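Local coordinates for chorismatase (PDB 4BPS), which hydrolyses chorismate to pyruvate and a dihydroxycyclohexadiene carboxylic acid used in making the immunosuppressant polyketides FK506 and FK520, at residues A[42-47]-A[72-77]; A[47-52]-A[59-64]; A[65-70]-A[301-306]; A[295-300]-A[324-329]. All coordinates share one frame; numbering follows the deposited sequence. Where two conformers were deposited one is given.

Contact 1 of 4, residues A[42-47]-A[72-77]; sequences IEHGTG and FTEVWH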
# COMPACT_ATOMS: atom_id res chain seq x y z
N ILE A 42 -4.90 -3.67 -10.23
CA ILE A 42 -3.47 -3.95 -10.15
C ILE A 42 -3.28 -5.45 -10.29
O ILE A 42 -3.79 -6.23 -9.47
CB ILE A 42 -2.87 -3.48 -8.80
CG1 ILE A 42 -3.15 -1.98 -8.58
CG2 ILE A 42 -1.40 -3.82 -8.74
CD1 ILE A 42 -2.53 -1.06 -9.62
N GLU A 43 -2.57 -5.85 -11.34
CA GLU A 43 -2.31 -7.27 -11.60
C GLU A 43 -1.00 -7.70 -10.97
O GLU A 43 0.08 -7.30 -11.40
CB GLU A 43 -2.27 -7.52 -13.11
CG GLU A 43 -3.57 -7.09 -13.77
CD GLU A 43 -3.58 -7.29 -15.26
OE1 GLU A 43 -2.51 -7.14 -15.89
OE2 GLU A 43 -4.66 -7.59 -15.80
N HIS A 44 -1.08 -8.50 -9.91
CA HIS A 44 0.10 -9.06 -9.25
C HIS A 44 0.48 -10.35 -9.94
O HIS A 44 -0.36 -11.21 -10.15
CB HIS A 44 -0.23 -9.36 -7.79
CG HIS A 44 -0.49 -8.13 -7.00
ND1 HIS A 44 0.53 -7.33 -6.51
CD2 HIS A 44 -1.66 -7.52 -6.68
CE1 HIS A 44 -0.01 -6.29 -5.91
NE2 HIS A 44 -1.34 -6.39 -5.99
N GLY A 45 1.73 -10.50 -10.31
CA GLY A 45 2.12 -11.68 -11.05
C GLY A 45 3.62 -11.67 -11.33
O GLY A 45 4.39 -11.05 -10.59
N THR A 46 3.99 -12.33 -12.42
CA THR A 46 5.38 -12.59 -12.74
C THR A 46 5.92 -11.70 -13.86
O THR A 46 6.91 -12.03 -14.53
CB THR A 46 5.60 -14.09 -13.08
OG1 THR A 46 4.80 -14.41 -14.23
CG2 THR A 46 5.23 -14.99 -11.93
N GLY A 47 5.35 -10.51 -14.02
CA GLY A 47 5.85 -9.55 -14.98
C GLY A 47 5.23 -8.19 -14.74
O GLY A 47 4.54 -7.97 -13.73
N PHE A 72 -2.81 -12.75 -9.21
CA PHE A 72 -4.22 -12.42 -9.00
C PHE A 72 -4.38 -10.94 -9.29
O PHE A 72 -3.38 -10.20 -9.41
CB PHE A 72 -4.69 -12.75 -7.56
CG PHE A 72 -4.21 -11.77 -6.53
CD1 PHE A 72 -2.90 -11.83 -6.04
CD2 PHE A 72 -5.04 -10.77 -6.06
CE1 PHE A 72 -2.47 -10.90 -5.10
CE2 PHE A 72 -4.62 -9.85 -5.13
CZ PHE A 72 -3.32 -9.92 -4.64
N THR A 73 -5.62 -10.48 -9.41
CA THR A 73 -5.90 -9.07 -9.63
C THR A 73 -6.52 -8.44 -8.39
O THR A 73 -7.50 -8.94 -7.81
CB THR A 73 -6.85 -8.87 -10.82
OG1 THR A 73 -6.27 -9.50 -11.96
CG2 THR A 73 -7.06 -7.39 -11.16
N GLU A 74 -5.90 -7.35 -7.97
CA GLU A 74 -6.39 -6.52 -6.88
C GLU A 74 -7.25 -5.42 -7.51
O GLU A 74 -6.74 -4.59 -8.26
CB GLU A 74 -5.19 -5.91 -6.15
CG GLU A 74 -5.49 -4.83 -5.14
CD GLU A 74 -4.22 -4.21 -4.58
OE1 GLU A 74 -3.19 -4.92 -4.47
OE2 GLU A 74 -4.24 -3.00 -4.25
N VAL A 75 -8.56 -5.43 -7.23
CA VAL A 75 -9.50 -4.52 -7.87
C VAL A 75 -10.05 -3.54 -6.82
O VAL A 75 -10.60 -3.97 -5.81
CB VAL A 75 -10.68 -5.27 -8.52
CG1 VAL A 75 -11.52 -4.30 -9.33
CG2 VAL A 75 -10.18 -6.44 -9.41
N TRP A 76 -9.90 -2.25 -7.09
CA TRP A 76 -10.47 -1.21 -6.24
C TRP A 76 -11.80 -0.75 -6.83
O TRP A 76 -11.96 -0.62 -8.05
CB TRP A 76 -9.46 -0.07 -6.06
CG TRP A 76 -8.43 -0.52 -5.10
CD1 TRP A 76 -7.23 -1.10 -5.39
CD2 TRP A 76 -8.57 -0.56 -3.68
NE1 TRP A 76 -6.60 -1.49 -4.22
CE2 TRP A 76 -7.41 -1.16 -3.16
CE3 TRP A 76 -9.57 -0.14 -2.80
CZ2 TRP A 76 -7.22 -1.34 -1.78
CZ3 TRP A 76 -9.37 -0.31 -1.44
CH2 TRP A 76 -8.22 -0.91 -0.94
N HIS A 77 -12.73 -0.52 -5.92
CA HIS A 77 -14.11 -0.16 -6.22
C HIS A 77 -14.53 1.05 -5.40
O HIS A 77 -13.97 1.30 -4.32
CB HIS A 77 -15.04 -1.30 -5.78
CG HIS A 77 -14.90 -2.57 -6.55
ND1 HIS A 77 -15.84 -2.96 -7.48
CD2 HIS A 77 -13.97 -3.55 -6.51
CE1 HIS A 77 -15.48 -4.14 -7.98
NE2 HIS A 77 -14.34 -4.51 -7.43
O HOH W 1 -6.90 -8.43 -14.47
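H44 leans along F72 and ends on the carboxylate of E74. With CG anti to its carbonyl carbon (chi1 -67°), the ring is laid beside F72. CB sits 3.8 Å from CE1 of F72, and one step out CG stays near the same CE1. CD2 of H44 then comes within 3.6 Å of CZ of F72; the two planes are only 19° apart but barely overlap. ND1 is held by T64, and at the tip NE2 of H44 donates to OE1 of E74 over 2.8 Å, almost straight and in the imidazole plane, reaching OE1 on its anti side, 33° out of the carboxylate plane. The backbones beneath are neighbouring antiparallel strands of a five-stranded mixed sheet: I42 and E74 form one hydrogen-bonded pair, H44 and F72 the next. OE2 of E74 takes NE1 of W76 at 2.8 Å, while OE1 also carries a salt bridge to K297, so this buried carboxylate is gripped at both oxygens. An alanine in place of H44 would probably leave OE1 of E74 one donor short and open a gap beside F72. On the reverse face, a water 2.7 Å from OE2 of E43 joins it to OG1 of T73, which also bonds T27, while OE1 of E43 holds R59.

Contact 2 of 4, residues A[47-52]-A[59-64]; sequences GHTDVS and RTAVHT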
# COMPACT_ATOMS: atom_id res chain seq x y z
N GLY A 47 5.35 -10.51 -14.02
CA GLY A 47 5.85 -9.55 -14.98
C GLY A 47 5.23 -8.19 -14.74
O GLY A 47 4.54 -7.97 -13.73
N HIS A 48 5.50 -7.25 -15.65
CA HIS A 48 4.95 -5.92 -15.50
C HIS A 48 4.49 -5.40 -16.87
O HIS A 48 4.78 -6.01 -17.91
CB HIS A 48 5.95 -4.95 -14.84
CG HIS A 48 7.16 -4.64 -15.65
ND1 HIS A 48 8.32 -5.39 -15.58
CD2 HIS A 48 7.41 -3.63 -16.53
CE1 HIS A 48 9.22 -4.86 -16.41
NE2 HIS A 48 8.69 -3.80 -17.00
N THR A 49 3.76 -4.30 -16.84
CA THR A 49 3.27 -3.64 -18.05
C THR A 49 3.38 -2.12 -17.84
O THR A 49 3.74 -1.65 -16.76
CB THR A 49 1.79 -3.98 -18.34
OG1 THR A 49 0.96 -3.43 -17.30
CG2 THR A 49 1.54 -5.46 -18.43
N ASP A 50 3.00 -1.37 -18.87
CA ASP A 50 2.79 0.06 -18.69
C ASP A 50 1.50 0.32 -17.91
O ASP A 50 0.79 -0.61 -17.51
CB ASP A 50 2.81 0.83 -20.05
CG ASP A 50 1.54 0.62 -20.91
OD1 ASP A 50 0.67 -0.22 -20.59
OD2 ASP A 50 1.44 1.31 -21.95
N VAL A 51 1.25 1.59 -17.63
CA VAL A 51 -0.00 2.02 -17.02
C VAL A 51 -0.92 2.50 -18.14
O VAL A 51 -0.48 3.27 -19.03
CB VAL A 51 0.24 3.16 -16.04
CG1 VAL A 51 -1.06 3.70 -15.51
CG2 VAL A 51 1.15 2.71 -14.90
N SER A 52 -2.19 2.10 -18.10
CA SER A 52 -3.13 2.53 -19.14
C SER A 52 -4.52 2.56 -18.54
O SER A 52 -4.73 2.13 -17.40
CB SER A 52 -3.09 1.56 -20.34
OG SER A 52 -3.58 0.30 -19.97
N ARG A 59 -5.08 0.62 -15.01
CA ARG A 59 -4.58 -0.72 -14.83
C ARG A 59 -3.08 -0.78 -15.02
O ARG A 59 -2.54 -0.09 -15.89
CB ARG A 59 -5.27 -1.63 -15.86
CG ARG A 59 -4.75 -3.04 -15.95
CD ARG A 59 -3.76 -3.15 -17.10
NE ARG A 59 -3.22 -4.49 -17.23
CZ ARG A 59 -2.61 -4.94 -18.32
NH1 ARG A 59 -2.47 -4.16 -19.38
NH2 ARG A 59 -2.15 -6.19 -18.34
N THR A 60 -2.42 -1.63 -14.24
CA THR A 60 -1.05 -1.99 -14.55
C THR A 60 -0.77 -3.34 -13.91
O THR A 60 -1.51 -3.78 -13.03
CB THR A 60 -0.04 -0.93 -14.07
OG1 THR A 60 1.21 -1.08 -14.76
CG2 THR A 60 0.24 -1.02 -12.57
N ALA A 61 0.32 -3.98 -14.33
CA ALA A 61 0.79 -5.21 -13.73
C ALA A 61 2.10 -4.96 -13.02
O ALA A 61 2.97 -4.27 -13.57
CB ALA A 61 0.96 -6.29 -14.78
N VAL A 62 2.24 -5.51 -11.82
CA VAL A 62 3.49 -5.41 -11.07
C VAL A 62 4.05 -6.79 -10.80
O VAL A 62 3.30 -7.78 -10.66
CB VAL A 62 3.30 -4.61 -9.74
CG1 VAL A 62 3.03 -3.14 -10.04
CG2 VAL A 62 2.18 -5.22 -8.86
N HIS A 63 5.37 -6.86 -10.77
CA HIS A 63 6.07 -8.15 -10.69
C HIS A 63 6.35 -8.47 -9.22
O HIS A 63 7.48 -8.40 -8.73
CB HIS A 63 7.33 -8.11 -11.53
CG HIS A 63 7.97 -9.45 -11.74
ND1 HIS A 63 8.94 -9.66 -12.69
CD2 HIS A 63 7.79 -10.63 -11.11
CE1 HIS A 63 9.32 -10.92 -12.64
NE2 HIS A 63 8.64 -11.54 -11.69
N THR A 64 5.28 -8.84 -8.52
CA THR A 64 5.32 -9.00 -7.07
C THR A 64 5.35 -10.46 -6.61
O THR A 64 5.35 -10.72 -5.40
CB THR A 64 4.17 -8.28 -6.42
OG1 THR A 64 2.98 -8.63 -7.13
CG2 THR A 64 4.40 -6.76 -6.44
O HOH W 2 9.44 -7.71 -14.61
O HOH W 3 -1.65 -1.33 -18.91
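T49 turns its hydroxyl onto strand 57-62, where OG1 accepts the backbone N-H of A61 at 3.1 Å. With chi1 at 66°, OG1 stands between the T49 backbone N and carbonyl carbon, close enough to donate to O of D50 at 2.8 Å while its methyl is directed at CB of A61. T49 N adds a weak bond to O of A61 (3.4 Å). The same D50 carbonyl receives OG1 of T60, again at 2.8 Å, but this donor stands 66° above the carbonyl plane, whereas T49 comes in the plane on a lone pair. CG of R59 is anti to its backbone N and the chain bends at chi2 (-98°), which lays the guanidinium across T49 with OG1 4.0 Å above its centre, CZ; its NH2 goes on to a salt bridge with E43. At one end S52 and R59 make an antiparallel hydrogen-bonded pair, the start of edge strand 52-54. At the other, CA of G47 lies over the face of the H63 ring, 4.1 Å from its centroid, and a water links ND1 of H48 to ND1 of H63. The threonine hydroxyls supplement sparse backbone pairing, so the link depends on side-chain oxygens as well as main-chain bonds.

Contact 3 of 4, residues A[65-70]-A[301-306]; sequences TTRDDE and RRREDL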
# COMPACT_ATOMS: atom_id res chain seq x y z
N THR A 65 5.44 -11.41 -7.54
CA THR A 65 5.67 -12.79 -7.15
C THR A 65 6.39 -13.56 -8.24
O THR A 65 6.66 -13.01 -9.31
CB THR A 65 4.37 -13.47 -6.66
OG1 THR A 65 4.74 -14.62 -5.87
CG2 THR A 65 3.45 -13.81 -7.84
N THR A 66 6.74 -14.81 -7.95
CA THR A 66 7.64 -15.58 -8.80
C THR A 66 7.01 -16.84 -9.39
O THR A 66 7.68 -17.57 -10.10
CB THR A 66 8.92 -15.97 -8.03
OG1 THR A 66 8.55 -16.78 -6.91
CG2 THR A 66 9.68 -14.74 -7.57
N ARG A 67 5.73 -17.09 -9.09
CA ARG A 67 5.00 -18.22 -9.69
C ARG A 67 3.69 -17.71 -10.27
O ARG A 67 2.95 -16.96 -9.60
CB ARG A 67 4.66 -19.28 -8.66
CG ARG A 67 5.84 -20.04 -8.11
CD ARG A 67 5.34 -21.00 -7.05
NE ARG A 67 4.39 -21.98 -7.60
CZ ARG A 67 4.73 -23.14 -8.14
NH1 ARG A 67 6.01 -23.49 -8.21
NH2 ARG A 67 3.79 -23.95 -8.61
N ASP A 68 3.34 -18.17 -11.47
CA ASP A 68 2.09 -17.74 -12.09
C ASP A 68 0.87 -18.16 -11.28
O ASP A 68 -0.17 -17.48 -11.30
CB ASP A 68 1.97 -18.29 -13.51
CG ASP A 68 2.73 -17.46 -14.50
OD1 ASP A 68 3.11 -16.33 -14.14
OD2 ASP A 68 2.90 -17.92 -15.66
N ASP A 69 0.98 -19.27 -10.55
CA ASP A 69 -0.18 -19.75 -9.79
C ASP A 69 -0.45 -18.89 -8.54
O ASP A 69 -1.44 -19.10 -7.85
CB ASP A 69 -0.14 -21.26 -9.50
CG ASP A 69 0.96 -21.68 -8.54
OD1 ASP A 69 1.66 -20.84 -7.95
OD2 ASP A 69 1.12 -22.91 -8.38
N GLU A 70 0.39 -17.88 -8.30
CA GLU A 70 0.15 -16.89 -7.25
C GLU A 70 -0.36 -15.56 -7.80
O GLU A 70 -0.60 -14.62 -7.04
CB GLU A 70 1.43 -16.68 -6.45
CG GLU A 70 1.70 -17.90 -5.61
CD GLU A 70 3.09 -17.96 -5.04
OE1 GLU A 70 3.99 -17.20 -5.48
OE2 GLU A 70 3.29 -18.80 -4.12
N ARG A 301 9.67 -13.06 1.91
CA ARG A 301 10.96 -12.94 1.22
C ARG A 301 11.44 -14.25 0.59
O ARG A 301 11.92 -14.24 -0.56
CB ARG A 301 12.01 -12.41 2.20
CG ARG A 301 13.44 -12.38 1.62
CD ARG A 301 14.42 -11.74 2.60
NE ARG A 301 14.11 -10.34 2.87
CZ ARG A 301 14.47 -9.32 2.08
NH1 ARG A 301 15.21 -9.53 0.99
NH2 ARG A 301 14.06 -8.09 2.38
N ARG A 302 11.39 -15.34 1.35
CA ARG A 302 11.93 -16.62 0.90
C ARG A 302 10.84 -17.60 0.48
O ARG A 302 9.86 -17.79 1.21
CB ARG A 302 12.73 -17.31 2.01
CG ARG A 302 13.87 -16.48 2.56
CD ARG A 302 14.87 -17.38 3.30
NE ARG A 302 14.22 -18.20 4.32
CZ ARG A 302 14.80 -19.19 4.99
NH1 ARG A 302 16.07 -19.52 4.76
NH2 ARG A 302 14.09 -19.89 5.90
N ARG A 303 10.99 -18.22 -0.69
CA ARG A 303 10.03 -19.22 -1.15
C ARG A 303 9.83 -20.30 -0.10
O ARG A 303 8.72 -20.75 0.15
CB ARG A 303 10.51 -19.79 -2.49
CG ARG A 303 9.79 -21.02 -2.99
CD ARG A 303 8.33 -20.81 -3.13
NE ARG A 303 8.02 -19.76 -4.09
CZ ARG A 303 6.80 -19.25 -4.24
NH1 ARG A 303 5.79 -19.69 -3.47
NH2 ARG A 303 6.57 -18.32 -5.17
N GLU A 304 10.92 -20.72 0.55
CA GLU A 304 10.85 -21.80 1.51
C GLU A 304 10.09 -21.42 2.79
O GLU A 304 9.81 -22.28 3.60
CB GLU A 304 12.26 -22.31 1.86
CG GLU A 304 13.14 -21.29 2.59
CD GLU A 304 14.64 -21.44 2.30
OE1 GLU A 304 15.23 -22.46 2.72
OE2 GLU A 304 15.25 -20.55 1.67
N ASP A 305 9.76 -20.13 2.94
CA ASP A 305 8.96 -19.66 4.09
C ASP A 305 7.49 -19.47 3.78
O ASP A 305 6.73 -19.21 4.72
CB ASP A 305 9.52 -18.32 4.61
CG ASP A 305 10.89 -18.44 5.25
OD1 ASP A 305 11.27 -19.56 5.66
OD2 ASP A 305 11.56 -17.39 5.39
N LEU A 306 7.05 -19.56 2.53
CA LEU A 306 5.68 -19.19 2.24
C LEU A 306 4.69 -20.08 2.96
O LEU A 306 3.73 -19.58 3.53
CB LEU A 306 5.40 -19.17 0.72
CG LEU A 306 5.38 -17.75 0.10
CD1 LEU A 306 6.80 -17.33 -0.25
CD2 LEU A 306 4.48 -17.56 -1.09
O HOH W 4 9.66 -19.77 -6.42
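A salt bridge between two loops pins the turn before strand 72-77 to the loop leading into helix 306-314, with R303 reaching across to E70. The grip is end-on: NH2 of R303 meets OE1 of E70 at 2.8 Å and NH1 meets OE2 at 2.7 Å. Both bonds are nearly straight, reach the syn sides of the oxygens, and lie close to the guanidinium plane, which is turned 27° from the carboxylate. The arginine gets there with CG anti to its backbone N (chi1 169°) and bends at chi2 and chi3. Its NH2 has a second acceptor, OG1 of T66 at 3.1 Å, in the guanidinium plane; that hydroxyl is also bonded to H327. NE of R303 donates to a water that also meets OG1 of T66. Over one face lies CD of R67, 3.4 Å above the plane, while R67's own guanidinium is turned aside to clasp D69. OE1 of E70 takes a further bond from OG1 of T65 at 2.7 Å, arriving from the opposite face of the carboxylate plane to NH2. A leucine in place of R303 would probably leave E70 without its charge partner and OG1 of T66 without that donor. The result is a bidentate, end-on arginine-carboxylate salt bridge, joining two loops with 230 residues between them.

Contact 4 of 4, residues A[295-300]-A[324-329]; sequences HLKVYV and ALLHTD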
# COMPACT_ATOMS: atom_id res chain seq x y z
N HIS A 295 -9.04 -8.87 2.70
CA HIS A 295 -8.25 -8.46 1.53
C HIS A 295 -6.80 -8.19 1.93
O HIS A 295 -6.21 -7.13 1.69
CB HIS A 295 -8.92 -7.33 0.76
CG HIS A 295 -10.25 -7.76 0.24
ND1 HIS A 295 -11.43 -7.48 0.91
CD2 HIS A 295 -10.58 -8.59 -0.78
CE1 HIS A 295 -12.43 -8.09 0.28
NE2 HIS A 295 -11.94 -8.77 -0.75
N LEU A 296 -6.23 -9.22 2.53
CA LEU A 296 -4.85 -9.17 3.00
C LEU A 296 -3.88 -9.64 1.94
O LEU A 296 -4.13 -10.62 1.25
CB LEU A 296 -4.68 -10.03 4.25
CG LEU A 296 -5.55 -9.61 5.45
CD1 LEU A 296 -6.77 -10.51 5.62
CD2 LEU A 296 -4.72 -9.61 6.72
N LYS A 297 -2.76 -8.93 1.85
CA LYS A 297 -1.61 -9.38 1.10
C LYS A 297 -0.48 -9.65 2.09
O LYS A 297 -0.22 -8.81 2.97
CB LYS A 297 -1.19 -8.38 0.03
CG LYS A 297 -2.23 -8.33 -1.11
CD LYS A 297 -2.50 -6.95 -1.64
CE LYS A 297 -1.27 -6.35 -2.23
NZ LYS A 297 -1.43 -4.86 -2.43
N VAL A 298 0.15 -10.80 1.94
CA VAL A 298 1.20 -11.26 2.82
C VAL A 298 2.46 -11.44 1.95
O VAL A 298 2.48 -12.32 1.09
CB VAL A 298 0.80 -12.59 3.52
CG1 VAL A 298 1.94 -13.07 4.42
CG2 VAL A 298 -0.49 -12.41 4.31
N TYR A 299 3.44 -10.56 2.16
CA TYR A 299 4.65 -10.58 1.37
C TYR A 299 5.70 -11.37 2.10
O TYR A 299 5.91 -11.14 3.30
CB TYR A 299 5.14 -9.15 1.19
CG TYR A 299 4.13 -8.17 0.63
CD1 TYR A 299 3.80 -8.16 -0.72
CD2 TYR A 299 3.53 -7.20 1.45
CE1 TYR A 299 2.91 -7.22 -1.25
CE2 TYR A 299 2.64 -6.26 0.95
CZ TYR A 299 2.34 -6.28 -0.41
OH TYR A 299 1.49 -5.35 -0.98
N VAL A 300 6.33 -12.33 1.41
CA VAL A 300 7.26 -13.25 2.05
C VAL A 300 8.54 -13.30 1.24
O VAL A 300 8.52 -13.56 0.03
CB VAL A 300 6.66 -14.68 2.13
CG1 VAL A 300 7.60 -15.61 2.86
CG2 VAL A 300 5.29 -14.64 2.85
N ALA A 324 -3.83 -13.26 0.09
CA ALA A 324 -2.94 -13.57 -1.03
C ALA A 324 -1.50 -13.49 -0.56
O ALA A 324 -1.06 -12.45 -0.07
CB ALA A 324 -3.15 -12.57 -2.15
N LEU A 325 -0.76 -14.58 -0.74
CA LEU A 325 0.67 -14.59 -0.42
C LEU A 325 1.46 -14.29 -1.69
O LEU A 325 1.15 -14.81 -2.75
CB LEU A 325 1.10 -15.94 0.19
CG LEU A 325 1.03 -16.00 1.72
CD1 LEU A 325 -0.41 -15.96 2.19
CD2 LEU A 325 1.74 -17.23 2.27
N LEU A 326 2.47 -13.43 -1.55
CA LEU A 326 3.30 -12.98 -2.67
C LEU A 326 4.76 -13.14 -2.26
O LEU A 326 5.16 -12.65 -1.21
CB LEU A 326 2.98 -11.52 -3.01
CG LEU A 326 1.57 -11.28 -3.58
CD1 LEU A 326 1.25 -9.78 -3.56
CD2 LEU A 326 1.46 -11.84 -5.00
N HIS A 327 5.55 -13.78 -3.12
CA HIS A 327 6.95 -14.03 -2.87
C HIS A 327 7.76 -12.85 -3.38
O HIS A 327 7.92 -12.72 -4.61
CB HIS A 327 7.36 -15.31 -3.57
CG HIS A 327 8.81 -15.60 -3.46
ND1 HIS A 327 9.52 -16.22 -4.46
CD2 HIS A 327 9.69 -15.30 -2.48
CE1 HIS A 327 10.78 -16.32 -4.08
NE2 HIS A 327 10.91 -15.76 -2.89
N THR A 328 8.23 -11.98 -2.49
CA THR A 328 8.95 -10.78 -2.90
C THR A 328 9.68 -10.20 -1.69
O THR A 328 9.40 -10.54 -0.55
CB THR A 328 7.96 -9.78 -3.53
OG1 THR A 328 8.69 -8.84 -4.33
CG2 THR A 328 7.13 -9.05 -2.46
N ASP A 329 10.65 -9.33 -1.97
CA ASP A 329 11.49 -8.75 -0.92
C ASP A 329 10.80 -7.63 -0.14
O ASP A 329 9.80 -7.05 -0.59
CB ASP A 329 12.77 -8.21 -1.53
CG ASP A 329 13.76 -9.30 -1.97
OD1 ASP A 329 13.52 -10.49 -1.76
OD2 ASP A 329 14.83 -8.95 -2.47
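Y299 lies alongside L326, its CE1 3.8 Å from CD1 of the leucine, with both side chains pointing the same way. The two belong to adjacent parallel strands, 296-300 and 323-327, joined through helix 306-314 in a beta-alpha-beta crossover. CG2 of T328 extends the row, 3.9 Å from CD1 of Y299; with OG1 of T328 anti to its own backbone N (chi1 -160°) and bonded to the carbonyl of G183, the methyl is left beside the ring. The phenol oxygen of Y299 is tied to E340, and K297, on the same face, leads its NZ away from strand 323-327 to E74 and E340. On the other face CB of V298 packs on CD1 of L325 at 3.8 Å, and V300 reaches CD2 of the same leucine, with H327 at the end of the row and V309 and L306 of the crossover helix laid against the valines. Between the faces the N-H groups of V298 and V300 go to the carbonyls of A324 and L326, and those of A324 and L326 to L296 and V298. Where the strands end, T328 N reaches O of V300 from well above the carbonyl plane, and CD2 of H327 brings its ring edge to that same oxygen at 3.3 Å.

Contacts 1 and 2 share G47 and one sheet, with contact 2 nested in the loop that contact 1 closes; OE1 of E43 reaches NH2 of R59 at 2.7 Å. Contact 1 meets contact 4 in the interior, where OE1 of E74 and NZ of K297 are 2.7 Å apart and F72 packs on A324. Contacts 3 and 4 have centres about 8 Å apart and join through H327, whose ND1 lies 2.7 Å from OG1 of T66. Contact 4 comes nearest the active site: the side chain of Y299 is about 4 Å from that of the proton acceptor E338 and about 8 Å from the bound 3-(2-carboxyethyl)benzoic acid, whereas H44 of contact 1 is about 12 Å from E338.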